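Local coordinates for periplasmic beta-glucosidase (Pseudomonas aeruginosa, PDB 6R5T), which probably hydrolyses terminal, non-reducing beta-D-glucosyl residues, releasing beta-D-glucose, as a periplasmic member of glycoside hydrolase family 3, at residues A[83-88]-A[114-119]; A[96-101]-A[674-679]; A[380-385]-A[464-469]; A[579-584]-A[665-670]. The protein carries 1 engineered substitution. One frame throughout, in Å; residues are numbered along the deposited sequence.

Contact 1. Residues A[83-88]-A[114-119]; sequences GHRTIF and ASADGL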
# COMPACT_ATOMS: atom_id res chain seq x y z
N GLY A 83 26.21 8.72 -13.76
CA GLY A 83 27.56 9.29 -13.85
C GLY A 83 28.57 8.30 -13.39
O GLY A 83 28.27 7.48 -12.51
N HIS A 84 29.78 8.39 -13.95
CA HIS A 84 30.92 7.58 -13.51
C HIS A 84 31.84 8.37 -12.60
O HIS A 84 31.85 8.12 -11.42
CB HIS A 84 31.60 6.97 -14.74
CG HIS A 84 32.76 6.15 -14.34
ND1 HIS A 84 32.62 5.12 -13.47
CD2 HIS A 84 34.08 6.24 -14.63
CE1 HIS A 84 33.80 4.56 -13.24
NE2 HIS A 84 34.72 5.23 -13.94
N ARG A 85 32.54 9.36 -13.14
CA ARG A 85 33.37 10.29 -12.34
C ARG A 85 32.73 11.67 -12.32
O ARG A 85 32.70 12.26 -11.24
CB ARG A 85 34.81 10.35 -12.88
CG ARG A 85 35.66 9.16 -12.51
CD ARG A 85 37.08 9.14 -13.12
NE ARG A 85 37.03 8.71 -14.50
CZ ARG A 85 36.96 9.47 -15.57
NH1 ARG A 85 37.01 10.79 -15.47
NH2 ARG A 85 36.80 8.94 -16.77
N THR A 86 32.21 12.13 -13.45
CA THR A 86 31.40 13.36 -13.49
C THR A 86 29.97 12.91 -13.16
O THR A 86 29.36 12.19 -13.95
CB THR A 86 31.43 14.08 -14.82
OG1 THR A 86 32.78 14.32 -15.21
CG2 THR A 86 30.68 15.37 -14.73
N ILE A 87 29.49 13.30 -11.98
CA ILE A 87 28.16 12.83 -11.53
C ILE A 87 27.09 13.83 -11.97
O ILE A 87 27.15 15.01 -11.67
CB ILE A 87 28.19 12.57 -10.03
CG1 ILE A 87 29.35 11.65 -9.64
CG2 ILE A 87 26.84 12.03 -9.60
CD1 ILE A 87 29.49 10.39 -10.51
N PHE A 88 26.10 13.31 -12.67
CA PHE A 88 24.91 14.03 -13.08
C PHE A 88 23.91 13.97 -11.94
O PHE A 88 24.07 13.27 -10.96
CB PHE A 88 24.38 13.42 -14.38
CG PHE A 88 25.32 13.60 -15.54
CD1 PHE A 88 25.30 14.75 -16.31
CD2 PHE A 88 26.26 12.63 -15.83
CE1 PHE A 88 26.23 14.95 -17.33
CE2 PHE A 88 27.19 12.82 -16.85
CZ PHE A 88 27.17 13.98 -17.60
N ALA A 114 33.24 5.72 -18.22
CA ALA A 114 33.41 4.39 -17.62
C ALA A 114 34.30 3.52 -18.53
O ALA A 114 35.24 2.89 -18.02
CB ALA A 114 32.04 3.78 -17.38
N SER A 115 34.03 3.57 -19.83
CA SER A 115 34.82 2.81 -20.85
C SER A 115 36.24 3.40 -20.89
O SER A 115 37.22 2.62 -21.04
CB SER A 115 34.13 2.81 -22.18
OG SER A 115 34.01 4.15 -22.73
N ALA A 116 36.39 4.71 -20.63
CA ALA A 116 37.74 5.35 -20.58
C ALA A 116 38.55 4.77 -19.44
O ALA A 116 39.81 4.79 -19.52
CB ALA A 116 37.64 6.86 -20.44
N ASP A 117 37.90 4.24 -18.40
CA ASP A 117 38.57 3.61 -17.26
C ASP A 117 38.64 2.08 -17.43
O ASP A 117 39.18 1.45 -16.51
CB ASP A 117 37.90 3.98 -15.94
CG ASP A 117 38.11 5.44 -15.54
OD1 ASP A 117 39.10 6.07 -16.05
OD2 ASP A 117 37.34 5.94 -14.69
N GLY A 118 38.13 1.54 -18.55
CA GLY A 118 38.25 0.10 -18.82
C GLY A 118 37.00 -0.69 -18.53
O GLY A 118 36.97 -1.92 -18.79
N LEU A 119 35.93 -0.05 -18.04
CA LEU A 119 34.67 -0.80 -17.84
C LEU A 119 33.95 -1.14 -19.14
O LEU A 119 33.89 -0.34 -20.07
CB LEU A 119 33.76 0.04 -16.93
CG LEU A 119 34.29 0.12 -15.50
CD1 LEU A 119 33.67 1.33 -14.79
CD2 LEU A 119 34.08 -1.18 -14.73

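Contact 2. Residues A[96-101]-A[674-679]; sequences ASWDPE and RGFRKV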
# COMPACT_ATOMS: atom_id res chain seq x y z
N ALA A 96 13.09 14.80 -14.59
CA ALA A 96 12.40 16.08 -14.46
C ALA A 96 12.81 17.03 -15.58
O ALA A 96 12.15 18.08 -15.74
CB ALA A 96 12.64 16.71 -13.10
N SER A 97 13.87 16.71 -16.32
CA SER A 97 14.21 17.48 -17.54
C SER A 97 13.13 17.31 -18.63
O SER A 97 13.11 18.15 -19.54
CB SER A 97 15.56 17.11 -18.08
OG SER A 97 15.52 15.85 -18.77
N TRP A 98 12.42 16.19 -18.64
CA TRP A 98 11.44 15.89 -19.72
C TRP A 98 12.10 16.04 -21.10
O TRP A 98 11.44 16.47 -22.07
CB TRP A 98 10.19 16.76 -19.61
CG TRP A 98 9.30 16.39 -18.47
CD1 TRP A 98 9.50 16.66 -17.15
CD2 TRP A 98 8.09 15.66 -18.54
NE1 TRP A 98 8.47 16.16 -16.39
CE2 TRP A 98 7.56 15.57 -17.23
CE3 TRP A 98 7.36 15.10 -19.60
CZ2 TRP A 98 6.37 14.93 -16.96
CZ3 TRP A 98 6.16 14.52 -19.32
CH2 TRP A 98 5.68 14.40 -18.02
N ASP A 99 13.35 15.63 -21.23
CA ASP A 99 14.10 15.89 -22.48
C ASP A 99 14.96 14.67 -22.73
O ASP A 99 15.98 14.51 -22.12
CB ASP A 99 14.89 17.19 -22.38
CG ASP A 99 15.53 17.51 -23.72
OD1 ASP A 99 15.56 16.62 -24.58
OD2 ASP A 99 15.91 18.65 -23.89
N PRO A 100 14.52 13.77 -23.61
CA PRO A 100 15.32 12.60 -23.93
C PRO A 100 16.74 12.96 -24.36
O PRO A 100 17.65 12.17 -24.11
CB PRO A 100 14.51 11.95 -25.07
CG PRO A 100 13.12 12.45 -24.90
CD PRO A 100 13.24 13.84 -24.33
N GLU A 101 16.97 14.11 -25.00
CA GLU A 101 18.36 14.45 -25.38
C GLU A 101 19.23 14.78 -24.16
O GLU A 101 20.44 14.47 -24.18
CB GLU A 101 18.41 15.62 -26.37
CG GLU A 101 17.79 15.21 -27.70
CD GLU A 101 18.33 15.95 -28.92
OE1 GLU A 101 18.73 17.15 -28.79
OE2 GLU A 101 18.35 15.31 -30.00
N ARG A 674 0.59 10.24 -22.89
CA ARG A 674 0.80 9.63 -24.22
C ARG A 674 1.63 10.55 -25.12
O ARG A 674 1.86 10.17 -26.25
CB ARG A 674 -0.50 9.22 -24.90
CG ARG A 674 -1.16 8.00 -24.30
CD ARG A 674 -0.31 6.80 -24.51
NE ARG A 674 -0.94 5.59 -24.05
CZ ARG A 674 -0.72 5.00 -22.91
NH1 ARG A 674 0.08 5.56 -22.01
NH2 ARG A 674 -1.29 3.82 -22.69
N GLY A 675 2.13 11.67 -24.64
CA GLY A 675 3.09 12.44 -25.42
C GLY A 675 3.51 13.66 -24.66
O GLY A 675 2.84 14.04 -23.67
N PHE A 676 4.62 14.25 -25.07
CA PHE A 676 5.04 15.51 -24.47
C PHE A 676 6.01 16.21 -25.40
O PHE A 676 6.58 15.56 -26.31
CB PHE A 676 5.67 15.31 -23.10
CG PHE A 676 6.89 14.43 -23.06
CD1 PHE A 676 8.14 14.97 -23.27
CD2 PHE A 676 6.74 13.06 -22.85
CE1 PHE A 676 9.25 14.15 -23.18
CE2 PHE A 676 7.85 12.23 -22.83
CZ PHE A 676 9.10 12.80 -23.00
N ARG A 677 6.13 17.51 -25.20
CA ARG A 677 7.06 18.33 -26.01
C ARG A 677 7.66 19.35 -25.06
O ARG A 677 6.91 20.19 -24.53
CB ARG A 677 6.39 19.04 -27.18
CG ARG A 677 7.28 19.27 -28.41
CD ARG A 677 7.48 17.97 -29.22
NE ARG A 677 6.39 17.56 -30.12
CZ ARG A 677 5.75 16.40 -30.12
NH1 ARG A 677 6.01 15.43 -29.23
NH2 ARG A 677 4.81 16.19 -31.02
N LYS A 678 8.97 19.32 -24.91
CA LYS A 678 9.63 20.41 -24.17
C LYS A 678 10.01 21.47 -25.19
O LYS A 678 10.67 21.13 -26.19
CB LYS A 678 10.85 19.90 -23.46
CG LYS A 678 11.50 20.98 -22.63
CD LYS A 678 12.55 20.41 -21.78
CE LYS A 678 13.01 21.29 -20.65
NZ LYS A 678 14.34 20.71 -20.31
N VAL A 679 9.67 22.71 -24.89
CA VAL A 679 9.82 23.82 -25.84
C VAL A 679 10.44 24.99 -25.12
O VAL A 679 9.86 25.46 -24.12
CB VAL A 679 8.46 24.18 -26.45
CG1 VAL A 679 8.63 25.26 -27.49
CG2 VAL A 679 7.75 22.94 -27.01
O HOH W 1 10.82 16.90 -24.73

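Contact 3. Residues A[380-385]-A[464-469]; sequences RIAVIG and LRTARD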
# COMPACT_ATOMS: atom_id res chain seq x y z
N ARG A 380 23.51 41.20 0.94
CA ARG A 380 23.97 40.23 1.95
C ARG A 380 23.01 39.05 1.93
O ARG A 380 21.82 39.24 2.22
CB ARG A 380 23.99 40.90 3.33
CG ARG A 380 25.05 41.99 3.42
CD ARG A 380 24.93 42.77 4.71
NE ARG A 380 25.46 42.05 5.86
CZ ARG A 380 26.76 41.86 6.11
NH1 ARG A 380 27.68 42.32 5.27
NH2 ARG A 380 27.17 41.21 7.19
N ILE A 381 23.55 37.87 1.63
CA ILE A 381 22.71 36.65 1.48
C ILE A 381 23.16 35.68 2.58
O ILE A 381 24.32 35.28 2.56
CB ILE A 381 22.86 36.05 0.07
CG1 ILE A 381 22.42 37.03 -1.03
CG2 ILE A 381 22.12 34.71 -0.04
CD1 ILE A 381 22.84 36.66 -2.42
N ALA A 382 22.27 35.31 3.48
CA ALA A 382 22.56 34.25 4.48
C ALA A 382 22.32 32.89 3.82
O ALA A 382 21.26 32.68 3.22
CB ALA A 382 21.74 34.40 5.72
N VAL A 383 23.32 32.01 3.86
CA VAL A 383 23.24 30.65 3.28
C VAL A 383 23.25 29.70 4.47
O VAL A 383 24.27 29.62 5.20
CB VAL A 383 24.36 30.38 2.28
CG1 VAL A 383 24.23 28.98 1.71
CG2 VAL A 383 24.41 31.44 1.21
N ILE A 384 22.14 29.03 4.72
CA ILE A 384 21.91 28.36 5.99
C ILE A 384 21.39 26.94 5.75
O ILE A 384 20.51 26.78 4.92
CB ILE A 384 20.94 29.17 6.90
CG1 ILE A 384 21.58 30.53 7.25
CG2 ILE A 384 20.56 28.41 8.13
CD1 ILE A 384 20.65 31.47 7.96
N GLY A 385 21.90 25.99 6.53
CA GLY A 385 21.35 24.63 6.55
C GLY A 385 22.42 23.57 6.35
O GLY A 385 23.50 23.86 5.82
N LEU A 464 20.12 32.24 13.47
CA LEU A 464 19.22 33.42 13.61
C LEU A 464 20.08 34.69 13.59
O LEU A 464 19.69 35.62 12.90
CB LEU A 464 18.40 33.33 14.87
CG LEU A 464 17.34 32.25 14.92
CD1 LEU A 464 16.60 32.26 16.23
CD2 LEU A 464 16.38 32.42 13.75
N ARG A 465 21.25 34.71 14.24
CA ARG A 465 22.14 35.88 14.11
C ARG A 465 22.54 36.14 12.67
O ARG A 465 22.63 37.29 12.28
CB ARG A 465 23.46 35.70 14.88
CG ARG A 465 23.26 35.74 16.37
CD ARG A 465 24.59 35.77 17.10
NE ARG A 465 25.35 34.54 16.96
CZ ARG A 465 26.47 34.43 16.26
NH1 ARG A 465 26.97 35.45 15.60
NH2 ARG A 465 27.11 33.27 16.22
N THR A 466 22.86 35.08 11.92
CA THR A 466 23.28 35.20 10.53
C THR A 466 22.11 35.75 9.72
O THR A 466 22.31 36.68 8.95
CB THR A 466 23.77 33.81 10.07
OG1 THR A 466 24.79 33.44 10.99
CG2 THR A 466 24.26 33.81 8.66
N ALA A 467 20.90 35.22 9.93
CA ALA A 467 19.72 35.66 9.14
C ALA A 467 19.43 37.15 9.42
O ALA A 467 19.19 37.94 8.49
CB ALA A 467 18.55 34.79 9.45
N ARG A 468 19.55 37.53 10.68
CA ARG A 468 19.25 38.92 11.11
C ARG A 468 20.25 39.89 10.47
O ARG A 468 19.91 41.05 10.26
CB ARG A 468 19.32 38.99 12.63
CG ARG A 468 18.14 38.39 13.37
CD ARG A 468 18.48 38.37 14.84
NE ARG A 468 17.67 37.42 15.56
CZ ARG A 468 18.08 36.68 16.55
NH1 ARG A 468 19.34 36.77 16.97
NH2 ARG A 468 17.22 35.89 17.16
N ASP A 469 21.43 39.43 10.11
CA ASP A 469 22.47 40.28 9.51
C ASP A 469 22.36 40.30 7.99
O ASP A 469 23.26 40.86 7.35
CB ASP A 469 23.84 39.80 9.97
CG ASP A 469 24.89 40.89 9.91
OD1 ASP A 469 24.55 42.04 10.29
OD2 ASP A 469 26.02 40.58 9.46

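Contact 4. Residues A[579-584]-A[665-670]; sequences NHLNTG and SLSRPV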
# COMPACT_ATOMS: atom_id res chain seq x y z
N ASN A 579 -2.20 8.66 -12.56
CA ASN A 579 -2.93 7.73 -13.47
C ASN A 579 -3.64 6.68 -12.65
O ASN A 579 -3.46 5.45 -12.86
CB ASN A 579 -2.00 7.17 -14.54
CG ASN A 579 -0.76 6.50 -14.00
OD1 ASN A 579 -0.27 6.82 -12.91
ND2 ASN A 579 -0.17 5.59 -14.78
N HIS A 580 -4.41 7.16 -11.70
CA HIS A 580 -5.26 6.30 -10.84
C HIS A 580 -6.61 6.07 -11.49
O HIS A 580 -7.01 6.75 -12.44
CB HIS A 580 -5.37 6.94 -9.46
CG HIS A 580 -5.97 8.31 -9.45
ND1 HIS A 580 -7.33 8.54 -9.58
CD2 HIS A 580 -5.39 9.54 -9.45
CE1 HIS A 580 -7.54 9.85 -9.57
NE2 HIS A 580 -6.42 10.47 -9.54
N LEU A 581 -7.34 5.12 -10.93
CA LEU A 581 -8.71 4.82 -11.41
C LEU A 581 -9.72 5.75 -10.74
O LEU A 581 -9.46 6.35 -9.65
CB LEU A 581 -9.05 3.36 -11.16
CG LEU A 581 -8.09 2.32 -11.73
CD1 LEU A 581 -8.66 0.92 -11.56
CD2 LEU A 581 -7.74 2.58 -13.17
N ASN A 582 -10.89 5.91 -11.37
CA ASN A 582 -11.85 6.92 -10.91
C ASN A 582 -12.54 6.46 -9.60
O ASN A 582 -12.91 7.30 -8.83
CB ASN A 582 -12.85 7.23 -12.03
CG ASN A 582 -13.52 8.57 -11.86
OD1 ASN A 582 -12.87 9.53 -11.44
ND2 ASN A 582 -14.82 8.61 -12.18
N THR A 583 -12.75 5.19 -9.45
CA THR A 583 -13.66 4.54 -8.48
C THR A 583 -15.12 4.87 -8.86
O THR A 583 -15.36 5.62 -9.81
CB THR A 583 -13.40 4.94 -7.00
OG1 THR A 583 -14.05 6.17 -6.71
CG2 THR A 583 -11.92 5.01 -6.70
N GLY A 584 -16.05 4.25 -8.14
CA GLY A 584 -17.49 4.52 -8.28
C GLY A 584 -17.90 5.80 -7.61
O GLY A 584 -18.99 6.28 -7.87
N SER A 665 -13.63 -2.31 -21.05
CA SER A 665 -13.91 -3.63 -20.43
C SER A 665 -13.17 -3.78 -19.10
O SER A 665 -13.46 -4.77 -18.40
CB SER A 665 -13.58 -4.77 -21.38
OG SER A 665 -12.20 -4.76 -21.73
N LEU A 666 -12.20 -2.92 -18.83
CA LEU A 666 -11.59 -2.72 -17.49
C LEU A 666 -11.80 -1.23 -17.15
O LEU A 666 -11.77 -0.40 -18.05
CB LEU A 666 -10.06 -2.94 -17.50
CG LEU A 666 -9.46 -4.33 -17.52
CD1 LEU A 666 -8.02 -4.29 -17.12
CD2 LEU A 666 -10.19 -5.27 -16.59
N SER A 667 -11.81 -0.88 -15.86
CA SER A 667 -11.76 0.52 -15.41
C SER A 667 -10.38 1.09 -15.75
O SER A 667 -9.37 0.53 -15.29
CB SER A 667 -12.01 0.57 -13.93
OG SER A 667 -12.13 1.92 -13.51
N ARG A 668 -10.31 2.09 -16.62
CA ARG A 668 -9.02 2.65 -17.08
C ARG A 668 -8.75 3.95 -16.34
O ARG A 668 -9.63 4.63 -15.84
CB ARG A 668 -9.01 2.76 -18.60
CG ARG A 668 -9.10 1.36 -19.23
CD ARG A 668 -8.60 1.24 -20.62
NE ARG A 668 -7.24 1.71 -20.74
CZ ARG A 668 -6.70 2.20 -21.84
NH1 ARG A 668 -7.37 2.33 -22.99
NH2 ARG A 668 -5.42 2.56 -21.82
N PRO A 669 -7.47 4.34 -16.28
CA PRO A 669 -7.09 5.53 -15.53
C PRO A 669 -7.78 6.80 -16.00
O PRO A 669 -8.18 6.97 -17.14
CB PRO A 669 -5.59 5.62 -15.69
CG PRO A 669 -5.17 4.22 -16.01
CD PRO A 669 -6.30 3.63 -16.82
N VAL A 670 -7.89 7.73 -15.08
CA VAL A 670 -8.53 9.04 -15.38
C VAL A 670 -7.71 9.80 -16.44
O VAL A 670 -8.33 10.53 -17.25
CB VAL A 670 -8.74 9.86 -14.12
CG1 VAL A 670 -9.70 9.15 -13.18
CG2 VAL A 670 -7.42 10.18 -13.44
O HOH W 2 -11.38 4.62 -13.82
O HOH W 3 -12.56 2.57 -10.85

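Contact 1. Residues A[83-88]-A[114-119]
His84 and Ala114 bring the two backbones nearest, with CA atoms 5.8 Å apart: the loop 83-88, which has no regular secondary structure, meets the C-terminal end of helix 100-116. The helix is closed by a Schellman motif, in which Gly118 takes a positive phi, Leu119 N bonds back to Ala114 O and Gly118 N to Ser115 O; Asp117 N also donates to Ala114 O. The turn leaves Asp117 and Leu119 both directed at the loop. The His84 ring is carried over the helix end because its CG lies anti to the backbone N (chi1 180°). Ala114 CA sits over one face of this ring, 3.9 Å from the centroid, as a CH-pi contact, while Leu119 CD1 approaches CE1 obliquely at 3.6 Å. Both segments belong to the TIM-barrel domain of the family 3 fold: the loop follows strand 75-78, and Leu119 also packs on His76 and Tyr78 of that strand. The polar part converges on one oxygen, Asp117 OD2. His84 NE2 donates to it over 2.8 Å on its anti side, with the oxygen close to the ring plane but a bent N-H...O angle of 135°. Arg85 NE takes the syn side, its 2.8 Å salt bridge to OD2 nearly straight at 168° and near the guanidinium plane. Asp117 OD1 forms a second salt bridge with Arg349, so both carboxylate oxygens have cationic partners, which would be expected to favour the ionised aspartate. Arg85 NH1 donates to Arg349 O.

Contact 2. Residues A[96-101]-A[674-679]
An edge-to-face aromatic pair, Trp98 on Phe676, joins the loop leading into helix 100-116 of the TIM-barrel domain to strand 672-681, an outermost strand of its sheet in the fibronectin type III-like domain. The six-membered ring of Trp98 presents its edge to the face of Phe676, the planes 88° apart and the centroids separated by 5.1 Å. The nearest ring atoms are Trp98 CE3 and Phe676 CG, at 3.6 Å. Phe676 holds its CG between the backbone N and the carbonyl carbon (chi1 60°), which places the ring against the indole; Pro100 CD lies at its edge. Helix 146-161 adds Leu148 and Leu151 to the surroundings of Phe676. Trp98 NE1 donates to Lys562 O, in the C-terminal domain, so the indole is held by a third part of the chain. Alongside the rings, Lys678 stretches out fully and sets NZ 2.9 Å from Ser97 O, in the carbonyl plane on a lone pair. A water bridges the two backbones, donating to Trp98 O and accepting from Lys678 N. Asp99 caps helix 100-116, its OD1 accepting from Glu101 N. The ammonium group of Lys678 also forms a salt bridge with Glu361, whereas Asp99 OD2 stays 4.4 Å from NZ, beyond a salt bridge. The lysine charge is thus shared between a carboxylate and a backbone carbonyl, and Asp99 probably adds only a longer-range electrostatic attraction.

Contact 3. Residues A[380-385]-A[464-469]
The guanidinium of Arg380 meets Asp469 at its edge, with both the main-chain O and the side-chain OD2 near its plane; the carboxylate itself is turned 74° from that plane. Arg380 grips the residue side-on with two nitrogens. NE donates to Asp469 O over 2.9 Å, nearly straight and nearly along the C=O axis, while NH2 makes a 2.6 Å salt bridge to OD2, which it meets from above the carboxylate plane. The arginine chain bends at chi3 (77°), bringing NE and NH2 to the aspartate together. Further along, the contact is apolar. Strand 380-384 and helix 464-468 run nearly antiparallel, 158° between their directions and 8.1 Å between axes, and Ala382 CB touches Thr466 CG2 at 3.9 Å. Ala382 CB also lies against Ala467 CA, where the backbones come nearest (CA atoms of Ala382 and Ala467 5.6 Å apart), consistent with the small side chains at this point. Ile384 CD1 then reaches Ala467 CB at 4.2 Å. Here the helix 456-468 packs on the sheet of the family 3 C-terminal domain, and the next strand, 472-478, pairs in parallel with 380-384. Thr466 turns its hydroxyl back to Glu462 O. Using both a carbonyl and a carboxylate of one residue, Arg380 fastens the chain just past the helix to the start of the strand, where Asp469 is open to solvent, which probably weakens the charge attraction.

Contact 4. Residues A[579-584]-A[665-670]
The imidazole of His580 turns one face to Val670, whose CG2 stands over it 4.1 Å from the centroid in a CH-pi contact. These two loops join the C-terminal domain of the family 3 fold to the fibronectin type III-like domain, the second loop lying between strands 651-660 and 672-681. His580 keeps its ring in place with ND1, which donates almost straight (173°) to Leu581 O. The side chains of Asn582 and Val670 cross at about a right angle, with Asn582 OD1 3.6 Å from Val670 CG1. Leu581 CG lies anti to its carbonyl carbon (chi1 -56°), and CD2 comes over the backbone of 667-669, 3.4 Å from Ser667 O and 4.1 Å from Pro669 CD. Asn582 ND2 and Ser667 OG bond to Lys264 O and His265 O of the second subunit, so the joint also lies at the dimer interface. The guanidinium of Arg668 forms salt bridges with Glu672 and with Asp661, a ligand of the magnesium ion. His580 O accepts from Val670 N over 3.0 Å and also meets Pro669 CA. One water accepts from Asn582 N and donates to Ser667 OG and to Arg668 O, the last at 2.7 Å.

How the contacts relate
Contact 1 lies within the TIM-barrel domain and contact 3 within the C-terminal domain, their centres 38 Å apart; contacts 2 and 4 tie the fibronectin type III-like domain to the first and to the second of these, respectively. Contacts 1 and 2 use opposite ends of helix 100-116, with centres 25 Å apart, and their segments alternate along the chain. Contacts 2 and 4 are equally spaced, and 665-670 leads into strand 672-681, so neighbouring residues grip two domains. The long span between the segments of contact 2 includes contacts 3 and 4, which follow one another. The last domain is thereby clasped to both earlier ones, and contact 4 extends this to the second subunit.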